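Local structure of fructose-bisphosphate aldolase (Plasmodium falciparum, 4TR9) at residues 66-71 against 325-330; 24-29 against 189-194; 280-283 against 289-292; 19-24 against 142-147. The protein belongs to the class I fructose-bisphosphate aldolases, a family of enzymes built on an eight-stranded TIM barrel. One frame throughout, in Å; residues are numbered along the deposited sequence.

All four contacts lie in one TIM-barrel chain: contact 2 sets a helix on a barrel strand, contacts 1 and 4 join helices, and contact 3 ties a loop to the helix it leads into. Contacts 2 and 4 form one patch where the barrel strands begin: both use helix 16-29, their centres lie about 8 Å apart, and Val191 CG2 rests 3.4 Å from Leu22 O. Across the chain's centre lies contact 3, its centre about 23 Å from that of contact 2 and about 24 Å from that of contact 1. The Gln282 side chain is about 12 Å from bound 38D, and Ile193, beside contact 2, touches the pocket residues Lys152 and Lys237.

Contact 1: 66-71 against 325-330; sequences RDLLFG and ENVAKA
Leu68, on the barrel helix 59-70 that leads into the strand 79-84, meets Val327 and Ala330 in the first turn of the C-terminal helix 327-346. One methyl does nearly all the touching. Leu68 CD1 lies 3.7 Å from Val327 CA and also 3.7 Å from Val327 CG1, with Val327 CG2 only slightly farther at 3.9 Å, so it is pressed against the flank of the valine and its backbone at once. The two side chains run alongside each other in opposite senses. In Leu68, CG anti to the backbone N (chi1 -179°) carries CD1 toward Val327, and chi2, at 147°, is turned about 30° from a staggered value. Ala330, one turn on from Val327, adds its methyl to the same surface: Leu68 CD1 to Ala330 CB is 4.2 Å. Trp320 of helix 310-320 touches both Leu68 and Val327, so the leucine is buried between two helices. A polar tie lies beside this apolar core, where Arg331 NE is hydrogen-bonded to the carbonyl oxygen of Leu68. Leucine against valine and alanine is the pattern of apolar helix-to-helix packing, here in the outer helical layer of a TIM barrel.

Contact 2: 24-29 against 189-194; sequences TTAQKL and RLVPIV
Val191 and Thr25 lie alongside each other with their side chains running in opposite directions, the valine coming from the first residue of strand 191-198 and the threonine from helix 16-29. The two methyls of the valine divide the work. CG2, on the branch beside the valine's own backbone N, meets Thr25: Val191 CG2 is 3.7 Å from Thr25 CB and 3.9 Å from Thr25 CG2. The same methyl, Val191 CG2, also lies 4.0 Å from Ala26 N. CG1 takes the other branch and faces the next residue, with Val191 CG1 4.2 Å from Ala26 CB. Thr25 shows the valine its carbon side because its first torsion (chi1 -56°) sets OG1 beside the backbone N and leaves CG2 anti to it; the hydroxyl is hydrogen-bonded to Glu21 O, one turn back along the same helix. Leu29, a turn further on, has its CB directed at the strand and, like Val191 and Ile193, touches Phe150 of the neighbouring strand 150-157. Ala26 also packs on Pro273. The helix thus lies over the end of the barrel where the strands begin. The valine methyls meet carbons of Thr25 and Ala26 and lie against the helix backbone; with the threonine hydroxyl used inside its own helix, the joint rests on van der Waals fit, not directional bonds.

Contact 3: 280-283 against 289-292; sequences GGQS and VNLN
Two side-chain amides, those of Gln282 and Asn290, meet with their planes turned 62° against each other. The carbonyl oxygen of Gln282 sits at the edge of the Asn290 amide, practically in its plane and beyond the NH2 group, whereas the Asn290 nitrogen stands above the plane of the Gln282 carbonyl, 55° out of it and thus off its lone pairs. The hydrogen bond itself is of ordinary length and fairly straight: Asn290 ND2 donates to Gln282 OE1 over 2.9 Å, with an angle of 158° at the hydrogen. The asparagine therefore points its N-H well, while the oxygen of the glutamine is approached from above its carbonyl plane. Met240 touches both side chains. Gln282 reaches the helix with its chain extended beyond CG, and Asn290 turns its CG beside its own backbone N to present ND2. This bond ties the loop after barrel strand 274-277 back onto the helix 284-295 that it leads into: the glutamine belongs to the loop and the asparagine to the second turn of the helix. The other end of the Asn290 amide is also held, since OD1 is hydrogen-bonded to Thr253 OG1 of helix 253-267, which holds the amide rotation with ND2 turned to Gln282. Next to the glutamine, Ser283 occupies the N-cap position, its OG making a weak bond to Glu286 N.

Contact 4: 19-24 against 142-147; sequences AEELAT and EYYKAG
Tyr144 reaches from the last turns of helix 136-146 to Glu21 of helix 16-29. Its CB leaves the helix toward the other segment, and CG lies anti to the backbone N (chi1 -175°), which carries the ring toward helix 16-29. Of the ring carbons next to CG, Tyr144 CD1 packs on Arg189 O, in the backbone of the turn that precedes strand 191-198 and offset to one side of the ring plane. Further along the same side of the ring, Tyr144 CE1 is 3.9 Å from Glu21 OE2, and CZ is at a similar range. At the tip, Tyr144 OH donates to Glu21 OE2 at 3.1 Å, and OE2 accepts with its syn lone pair, on the side of the other carboxylate oxygen; that oxygen, Glu21 OE1, is farther from Tyr144 OH at 3.8 Å. OE2 lies at the ring edge in the ring's plane, while the carboxylate plane is turned 82° from that of the ring. Glu21 is fully extended from its helix and comes from the opposite direction. The bond therefore links the helix lying across the end of the TIM barrel with the one leading into the strand 150-157. Gly147, with positive phi, ends helix 136-146 in a Schellman motif just past the tyrosine. Arg149 and Arg189 each make a cation-pi contact with the ring, and their charge would probably make the hydroxyl a somewhat better donor. Arg149 NH2 is also hydrogen-bonded to Tyr144 O, tying the arginine to the backbone of the residue whose ring it meets.

Contact 1: 66-71 against 325-330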
loop_
_atom_site.group_PDB
_atom_site.type_symbol
_atom_site.label_atom_id
_atom_site.label_comp_id
_atom_site.label_asym_id
_atom_site.label_seq_id
_atom_site.Cartn_x
_atom_site.Cartn_y
_atom_site.Cartn_z
ATOM N N ARG A 66 2.905 -9.108 43.728
ATOM C CA ARG A 66 3.994 -9.174 42.760
ATOM C C ARG A 66 5.283 -9.639 43.428
ATOM O O ARG A 66 6.169 -10.188 42.777
ATOM C CB ARG A 66 4.200 -7.816 42.086
ATOM C CG ARG A 66 3.660 -7.745 40.664
ATOM C CD ARG A 66 2.160 -7.987 40.618
ATOM N NE ARG A 66 1.396 -6.782 40.924
ATOM C CZ ARG A 66 0.891 -5.965 40.006
ATOM N NH1 ARG A 66 0.208 -4.889 40.374
ATOM N NH2 ARG A 66 1.066 -6.223 38.716
ATOM N N ASP A 67 5.380 -9.415 44.735
ATOM C CA ASP A 67 6.519 -9.893 45.509
ATOM C C ASP A 67 6.456 -11.410 45.629
ATOM O O ASP A 67 7.480 -12.092 45.622
ATOM C CB ASP A 67 6.547 -9.252 46.898
ATOM C CG ASP A 67 7.528 -9.929 47.835
ATOM O OD1 ASP A 67 8.730 -9.594 47.781
ATOM O OD2 ASP A 67 7.098 -10.794 48.627
ATOM N N LEU A 68 5.237 -11.929 45.739
ATOM C CA LEU A 68 5.009 -13.365 45.826
ATOM C C LEU A 68 5.435 -14.053 44.536
ATOM O O LEU A 68 6.005 -15.143 44.559
ATOM C CB LEU A 68 3.534 -13.651 46.127
ATOM C CG LEU A 68 3.063 -15.100 46.278
ATOM C CD1 LEU A 68 1.948 -15.168 47.301
ATOM C CD2 LEU A 68 2.585 -15.675 44.952
ATOM N N LEU A 69 5.151 -13.405 43.412
ATOM C CA LEU A 69 5.481 -13.957 42.105
ATOM C C LEU A 69 6.982 -13.923 41.843
ATOM O O LEU A 69 7.591 -14.944 41.528
ATOM C CB LEU A 69 4.746 -13.193 41.001
ATOM C CG LEU A 69 3.216 -13.213 41.031
ATOM C CD1 LEU A 69 2.651 -12.339 39.923
ATOM C CD2 LEU A 69 2.693 -14.636 40.910
ATOM N N PHE A 70 7.576 -12.742 41.985
ATOM C CA PHE A 70 8.969 -12.538 41.605
ATOM C C PHE A 70 9.929 -13.060 42.667
ATOM O O PHE A 70 11.103 -13.304 42.388
ATOM C CB PHE A 70 9.234 -11.053 41.339
ATOM C CG PHE A 70 8.256 -10.423 40.384
ATOM C CD1 PHE A 70 7.660 -11.171 39.382
ATOM C CD2 PHE A 70 7.930 -9.081 40.494
ATOM C CE1 PHE A 70 6.757 -10.597 38.510
ATOM C CE2 PHE A 70 7.028 -8.501 39.624
ATOM C CZ PHE A 70 6.440 -9.261 38.633
ATOM N N GLY A 71 9.425 -13.233 43.884
ATOM C CA GLY A 71 10.240 -13.723 44.981
ATOM C C GLY A 71 10.239 -15.237 45.073
ATOM O O GLY A 71 10.766 -15.809 46.025
ATOM N N GLU A 325 0.008 -16.468 55.134
ATOM C CA GLU A 325 0.144 -17.874 55.505
ATOM C C GLU A 325 0.053 -18.813 54.302
ATOM O O GLU A 325 0.309 -20.010 54.424
ATOM C CB GLU A 325 -0.920 -18.260 56.538
ATOM C CG GLU A 325 -0.759 -17.592 57.899
ATOM C CD GLU A 325 -1.243 -16.153 57.917
ATOM O OE1 GLU A 325 -1.848 -15.712 56.917
ATOM O OE2 GLU A 325 -1.019 -15.462 58.934
ATOM N N ASN A 326 -0.311 -18.269 53.144
ATOM C CA ASN A 326 -0.473 -19.080 51.942
ATOM C C ASN A 326 0.510 -18.715 50.834
ATOM O O ASN A 326 0.381 -19.189 49.705
ATOM C CB ASN A 326 -1.906 -18.958 51.415
ATOM C CG ASN A 326 -2.941 -19.384 52.436
ATOM O OD1 ASN A 326 -2.680 -20.236 53.285
ATOM N ND2 ASN A 326 -4.127 -18.793 52.357
ATOM N N VAL A 327 1.492 -17.878 51.160
ATOM C CA VAL A 327 2.459 -17.408 50.171
ATOM C C VAL A 327 3.285 -18.547 49.580
ATOM O O VAL A 327 3.313 -18.733 48.362
ATOM C CB VAL A 327 3.412 -16.360 50.773
ATOM C CG1 VAL A 327 4.568 -16.078 49.821
ATOM C CG2 VAL A 327 2.655 -15.083 51.089
ATOM N N ALA A 328 3.955 -19.305 50.442
ATOM C CA ALA A 328 4.772 -20.428 49.998
ATOM C C ALA A 328 3.910 -21.485 49.317
ATOM O O ALA A 328 4.351 -22.156 48.383
ATOM C CB ALA A 328 5.528 -21.031 51.170
ATOM N N LYS A 329 2.677 -21.621 49.791
ATOM C CA LYS A 329 1.728 -22.564 49.217
ATOM C C LYS A 329 1.336 -22.145 47.803
ATOM O O LYS A 329 1.191 -22.983 46.915
ATOM C CB LYS A 329 0.486 -22.671 50.103
ATOM C CG LYS A 329 -0.469 -23.788 49.717
ATOM C CD LYS A 329 -1.710 -23.768 50.598
ATOM C CE LYS A 329 -1.341 -23.817 52.074
ATOM N NZ LYS A 329 -2.538 -23.698 52.952
ATOM N N ALA A 330 1.168 -20.841 47.604
ATOM C CA ALA A 330 0.789 -20.306 46.302
ATOM C C ALA A 330 1.980 -20.275 45.348
ATOM O O ALA A 330 1.816 -20.402 44.135
ATOM C CB ALA A 330 0.196 -18.913 46.455
#

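Contact 2: 24-29 against 189-194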
loop_
_atom_site.group_PDB
_atom_site.type_symbol
_atom_site.label_atom_id
_atom_site.label_comp_id
_atom_site.label_asym_id
_atom_site.label_seq_id
_atom_site.Cartn_x
_atom_site.Cartn_y
_atom_site.Cartn_z
ATOM N N THR A 24 20.579 -10.569 21.371
ATOM C CA THR A 24 20.920 -11.419 22.505
ATOM C C THR A 24 19.741 -11.558 23.462
ATOM O O THR A 24 19.387 -12.665 23.868
ATOM C CB THR A 24 22.137 -10.870 23.278
ATOM O OG1 THR A 24 23.292 -10.884 22.430
ATOM C CG2 THR A 24 22.412 -11.716 24.513
ATOM N N THR A 25 19.137 -10.426 23.813
ATOM C CA THR A 25 18.010 -10.401 24.739
ATOM C C THR A 25 16.802 -11.142 24.173
ATOM O O THR A 25 16.110 -11.861 24.895
ATOM C CB THR A 25 17.603 -8.954 25.081
ATOM O OG1 THR A 25 18.733 -8.250 25.610
ATOM C CG2 THR A 25 16.477 -8.937 26.103
ATOM N N ALA A 26 16.559 -10.968 22.878
ATOM C CA ALA A 26 15.423 -11.599 22.214
ATOM C C ALA A 26 15.523 -13.122 22.238
ATOM O O ALA A 26 14.544 -13.810 22.521
ATOM C CB ALA A 26 15.310 -11.102 20.781
ATOM N N GLN A 27 16.709 -13.641 21.939
ATOM C CA GLN A 27 16.932 -15.083 21.929
ATOM C C GLN A 27 16.934 -15.646 23.347
ATOM O O GLN A 27 16.511 -16.779 23.578
ATOM C CB GLN A 27 18.250 -15.415 21.222
ATOM C CG GLN A 27 18.572 -16.902 21.154
ATOM C CD GLN A 27 17.577 -17.684 20.315
ATOM O OE1 GLN A 27 16.961 -17.144 19.395
ATOM N NE2 GLN A 27 17.415 -18.963 20.631
ATOM N N LYS A 28 17.405 -14.840 24.293
ATOM C CA LYS A 28 17.501 -15.257 25.687
ATOM C C LYS A 28 16.123 -15.345 26.341
ATOM O O LYS A 28 15.899 -16.170 27.227
ATOM C CB LYS A 28 18.403 -14.292 26.458
ATOM C CG LYS A 28 18.721 -14.708 27.885
ATOM C CD LYS A 28 19.951 -13.972 28.397
ATOM C CE LYS A 28 19.856 -12.475 28.130
ATOM N NZ LYS A 28 21.103 -11.753 28.506
ATOM N N LEU A 29 15.202 -14.496 25.895
ATOM C CA LEU A 29 13.834 -14.514 26.404
ATOM C C LEU A 29 13.088 -15.763 25.945
ATOM O O LEU A 29 12.152 -16.215 26.604
ATOM C CB LEU A 29 13.076 -13.261 25.959
ATOM C CG LEU A 29 13.412 -11.963 26.692
ATOM C CD1 LEU A 29 12.674 -10.789 26.066
ATOM C CD2 LEU A 29 13.073 -12.086 28.168
ATOM N N ARG A 189 17.366 0.722 22.918
ATOM C CA ARG A 189 17.896 -0.502 23.520
ATOM C C ARG A 189 16.849 -1.316 24.283
ATOM O O ARG A 189 17.115 -1.809 25.379
ATOM C CB ARG A 189 19.063 -0.161 24.452
ATOM C CG ARG A 189 20.220 0.543 23.759
ATOM C CD ARG A 189 21.262 1.025 24.759
ATOM N NE ARG A 189 20.745 2.084 25.622
ATOM C CZ ARG A 189 21.442 2.661 26.595
ATOM N NH1 ARG A 189 20.890 3.618 27.330
ATOM N NH2 ARG A 189 22.690 2.283 26.836
ATOM N N LEU A 190 15.663 -1.461 23.699
ATOM C CA LEU A 190 14.618 -2.298 24.283
ATOM C C LEU A 190 14.026 -3.240 23.241
ATOM O O LEU A 190 13.671 -2.816 22.142
ATOM C CB LEU A 190 13.508 -1.442 24.896
ATOM C CG LEU A 190 13.826 -0.658 26.169
ATOM C CD1 LEU A 190 12.584 0.064 26.670
ATOM C CD2 LEU A 190 14.385 -1.573 27.247
ATOM N N VAL A 191 13.924 -4.520 23.590
ATOM C CA VAL A 191 13.329 -5.509 22.698
ATOM C C VAL A 191 11.811 -5.381 22.688
ATOM O O VAL A 191 11.159 -5.569 23.714
ATOM C CB VAL A 191 13.717 -6.945 23.101
ATOM C CG1 VAL A 191 12.912 -7.958 22.302
ATOM C CG2 VAL A 191 15.208 -7.165 22.906
ATOM N N PRO A 192 11.240 -5.053 21.523
ATOM C CA PRO A 192 9.791 -4.868 21.425
ATOM C C PRO A 192 9.026 -6.179 21.268
ATOM O O PRO A 192 9.345 -6.983 20.392
ATOM C CB PRO A 192 9.640 -4.001 20.175
ATOM C CG PRO A 192 10.798 -4.389 19.320
ATOM C CD PRO A 192 11.926 -4.744 20.256
ATOM N N ILE A 193 8.032 -6.390 22.122
ATOM C CA ILE A 193 7.125 -7.517 21.960
ATOM C C ILE A 193 5.883 -7.056 21.206
ATOM O O ILE A 193 5.030 -6.358 21.756
ATOM C CB ILE A 193 6.722 -8.134 23.310
ATOM C CG1 ILE A 193 7.946 -8.727 24.009
ATOM C CG2 ILE A 193 5.668 -9.208 23.110
ATOM C CD1 ILE A 193 7.615 -9.498 25.266
ATOM N N VAL A 194 5.800 -7.439 19.937
ATOM C CA VAL A 194 4.685 -7.044 19.087
ATOM C C VAL A 194 3.468 -7.921 19.351
ATOM O O VAL A 194 3.496 -9.125 19.100
ATOM C CB VAL A 194 5.064 -7.121 17.598
ATOM C CG1 VAL A 194 3.886 -6.718 16.728
ATOM C CG2 VAL A 194 6.272 -6.241 17.317
#

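Contact 3: 280-283 against 289-292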
loop_
_atom_site.group_PDB
_atom_site.type_symbol
_atom_site.label_atom_id
_atom_site.label_comp_id
_atom_site.label_asym_id
_atom_site.label_seq_id
_atom_site.Cartn_x
_atom_site.Cartn_y
_atom_site.Cartn_z
ATOM N N GLY A 280 -4.954 -15.637 26.700
ATOM C CA GLY A 280 -6.271 -15.119 26.377
ATOM C C GLY A 280 -7.303 -15.558 27.396
ATOM O O GLY A 280 -7.070 -15.472 28.600
ATOM N N GLY A 281 -8.445 -16.036 26.913
ATOM C CA GLY A 281 -9.506 -16.497 27.789
ATOM C C GLY A 281 -9.429 -17.983 28.085
ATOM O O GLY A 281 -10.301 -18.533 28.760
ATOM N N GLN A 282 -8.386 -18.636 27.581
ATOM C CA GLN A 282 -8.206 -20.070 27.788
ATOM C C GLN A 282 -7.972 -20.390 29.258
ATOM O O GLN A 282 -7.419 -19.577 29.998
ATOM C CB GLN A 282 -7.035 -20.596 26.958
ATOM C CG GLN A 282 -7.170 -20.386 25.462
ATOM C CD GLN A 282 -5.960 -20.886 24.699
ATOM O OE1 GLN A 282 -5.399 -21.934 25.023
ATOM N NE2 GLN A 282 -5.544 -20.134 23.687
ATOM N N SER A 283 -8.392 -21.579 29.677
ATOM C CA SER A 283 -8.128 -22.037 31.034
ATOM C C SER A 283 -6.645 -22.346 31.182
ATOM O O SER A 283 -5.926 -22.451 30.188
ATOM C CB SER A 283 -8.972 -23.268 31.369
ATOM O OG SER A 283 -8.652 -24.355 30.518
ATOM N N VAL A 289 -2.039 -27.372 27.319
ATOM C CA VAL A 289 -2.287 -28.456 26.377
ATOM C C VAL A 289 -2.123 -27.975 24.938
ATOM O O VAL A 289 -1.470 -28.632 24.127
ATOM C CB VAL A 289 -3.698 -29.053 26.566
ATOM C CG1 VAL A 289 -4.018 -30.036 25.452
ATOM C CG2 VAL A 289 -3.809 -29.727 27.926
ATOM N N ASN A 290 -2.707 -26.821 24.631
ATOM C CA ASN A 290 -2.619 -26.255 23.289
ATOM C C ASN A 290 -1.192 -25.861 22.923
ATOM O O ASN A 290 -0.749 -26.097 21.800
ATOM C CB ASN A 290 -3.545 -25.044 23.156
ATOM C CG ASN A 290 -5.012 -25.422 23.232
ATOM O OD1 ASN A 290 -5.401 -26.525 22.848
ATOM N ND2 ASN A 290 -5.833 -24.507 23.731
ATOM N N LEU A 291 -0.475 -25.265 23.872
ATOM C CA LEU A 291 0.924 -24.911 23.660
ATOM C C LEU A 291 1.756 -26.167 23.426
ATOM O O LEU A 291 2.710 -26.160 22.648
ATOM C CB LEU A 291 1.472 -24.123 24.854
ATOM C CG LEU A 291 2.954 -23.743 24.798
ATOM C CD1 LEU A 291 3.245 -22.879 23.581
ATOM C CD2 LEU A 291 3.379 -23.038 26.076
ATOM N N ASN A 292 1.381 -27.245 24.106
ATOM C CA ASN A 292 2.036 -28.533 23.924
ATOM C C ASN A 292 1.744 -29.115 22.546
ATOM O O ASN A 292 2.633 -29.664 21.894
ATOM C CB ASN A 292 1.595 -29.514 25.012
ATOM C CG ASN A 292 2.200 -30.890 24.835
ATOM O OD1 ASN A 292 3.322 -31.147 25.270
ATOM N ND2 ASN A 292 1.458 -31.787 24.195
#

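Contact 4: 19-24 against 142-147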
loop_
_atom_site.group_PDB
_atom_site.type_symbol
_atom_site.label_atom_id
_atom_site.label_comp_id
_atom_site.label_asym_id
_atom_site.label_seq_id
_atom_site.Cartn_x
_atom_site.Cartn_y
_atom_site.Cartn_z
ATOM N N ALA A 19 21.988 -3.245 17.919
ATOM C CA ALA A 19 21.393 -4.397 17.248
ATOM C C ALA A 19 21.910 -5.712 17.822
ATOM O O ALA A 19 21.199 -6.718 17.832
ATOM C CB ALA A 19 21.664 -4.333 15.754
ATOM N N GLU A 20 23.149 -5.699 18.302
ATOM C CA GLU A 20 23.766 -6.896 18.861
ATOM C C GLU A 20 23.141 -7.260 20.204
ATOM O O GLU A 20 22.856 -8.428 20.468
ATOM C CB GLU A 20 25.274 -6.693 19.015
ATOM C CG GLU A 20 26.050 -7.959 19.324
ATOM C CD GLU A 20 27.549 -7.759 19.221
ATOM O OE1 GLU A 20 27.980 -6.645 18.854
ATOM O OE2 GLU A 20 28.298 -8.718 19.505
ATOM N N GLU A 21 22.926 -6.254 21.046
ATOM C CA GLU A 21 22.332 -6.466 22.361
ATOM C C GLU A 21 20.881 -6.923 22.250
ATOM O O GLU A 21 20.434 -7.794 22.998
ATOM C CB GLU A 21 22.416 -5.186 23.198
ATOM C CG GLU A 21 21.862 -5.329 24.609
ATOM C CD GLU A 21 21.869 -4.020 25.378
ATOM O OE1 GLU A 21 22.173 -2.972 24.770
ATOM O OE2 GLU A 21 21.569 -4.038 26.590
ATOM N N LEU A 22 20.150 -6.328 21.313
ATOM C CA LEU A 22 18.742 -6.649 21.112
ATOM C C LEU A 22 18.553 -8.092 20.660
ATOM O O LEU A 22 17.592 -8.754 21.055
ATOM C CB LEU A 22 18.122 -5.694 20.092
ATOM C CG LEU A 22 18.081 -4.221 20.501
ATOM C CD1 LEU A 22 17.638 -3.350 19.336
ATOM C CD2 LEU A 22 17.175 -4.018 21.708
ATOM N N ALA A 23 19.473 -8.574 19.832
ATOM C CA ALA A 23 19.419 -9.944 19.336
ATOM C C ALA A 23 19.689 -10.942 20.455
ATOM O O ALA A 23 19.106 -12.026 20.488
ATOM C CB ALA A 23 20.413 -10.135 18.202
ATOM N N THR A 24 20.579 -10.569 21.371
ATOM C CA THR A 24 20.920 -11.419 22.505
ATOM C C THR A 24 19.741 -11.558 23.462
ATOM O O THR A 24 19.387 -12.665 23.868
ATOM C CB THR A 24 22.137 -10.870 23.278
ATOM O OG1 THR A 24 23.292 -10.884 22.430
ATOM C CG2 THR A 24 22.412 -11.716 24.513
ATOM N N GLU A 142 14.036 5.898 30.410
ATOM C CA GLU A 142 13.756 5.809 31.837
ATOM C C GLU A 142 13.649 4.356 32.287
ATOM O O GLU A 142 14.190 3.975 33.325
ATOM C CB GLU A 142 12.465 6.558 32.173
ATOM C CG GLU A 142 12.010 6.411 33.616
ATOM C CD GLU A 142 10.630 6.994 33.851
ATOM O OE1 GLU A 142 10.015 7.479 32.878
ATOM O OE2 GLU A 142 10.159 6.966 35.008
ATOM N N TYR A 143 12.952 3.548 31.494
ATOM C CA TYR A 143 12.726 2.146 31.827
ATOM C C TYR A 143 14.015 1.330 31.768
ATOM O O TYR A 143 14.228 0.435 32.588
ATOM C CB TYR A 143 11.679 1.542 30.888
ATOM C CG TYR A 143 10.299 2.145 31.037
ATOM C CD1 TYR A 143 9.893 2.715 32.235
ATOM C CD2 TYR A 143 9.403 2.145 29.975
ATOM C CE1 TYR A 143 8.633 3.267 32.376
ATOM C CE2 TYR A 143 8.141 2.696 30.106
ATOM C CZ TYR A 143 7.761 3.254 31.307
ATOM O OH TYR A 143 6.506 3.803 31.442
ATOM N N TYR A 144 14.869 1.643 30.799
ATOM C CA TYR A 144 16.140 0.939 30.640
ATOM C C TYR A 144 17.031 1.134 31.858
ATOM O O TYR A 144 17.627 0.183 32.363
ATOM C CB TYR A 144 16.867 1.415 29.380
ATOM C CG TYR A 144 18.136 0.645 29.080
ATOM C CD1 TYR A 144 18.101 -0.516 28.319
ATOM C CD2 TYR A 144 19.367 1.080 29.556
ATOM C CE1 TYR A 144 19.256 -1.223 28.042
ATOM C CE2 TYR A 144 20.527 0.379 29.286
ATOM C CZ TYR A 144 20.466 -0.771 28.528
ATOM O OH TYR A 144 21.615 -1.474 28.253
ATOM N N LYS A 145 17.117 2.375 32.328
ATOM C CA LYS A 145 17.951 2.701 33.476
ATOM C C LYS A 145 17.350 2.116 34.749
ATOM O O LYS A 145 18.046 1.921 35.746
ATOM C CB LYS A 145 18.116 4.217 33.607
ATOM C CG LYS A 145 19.392 4.643 34.315
ATOM C CD LYS A 145 19.539 6.157 34.334
ATOM C CE LYS A 145 18.542 6.799 35.284
ATOM N NZ LYS A 145 18.784 6.394 36.697
ATOM N N ALA A 146 16.051 1.834 34.705
ATOM C CA ALA A 146 15.354 1.232 35.834
ATOM C C ALA A 146 15.608 -0.271 35.896
ATOM O O ALA A 146 15.463 -0.890 36.950
ATOM C CB ALA A 146 13.864 1.513 35.749
ATOM N N GLY A 147 15.981 -0.855 34.762
ATOM C CA GLY A 147 16.303 -2.270 34.712
ATOM C C GLY A 147 15.604 -3.033 33.604
ATOM O O GLY A 147 15.911 -4.199 33.361
#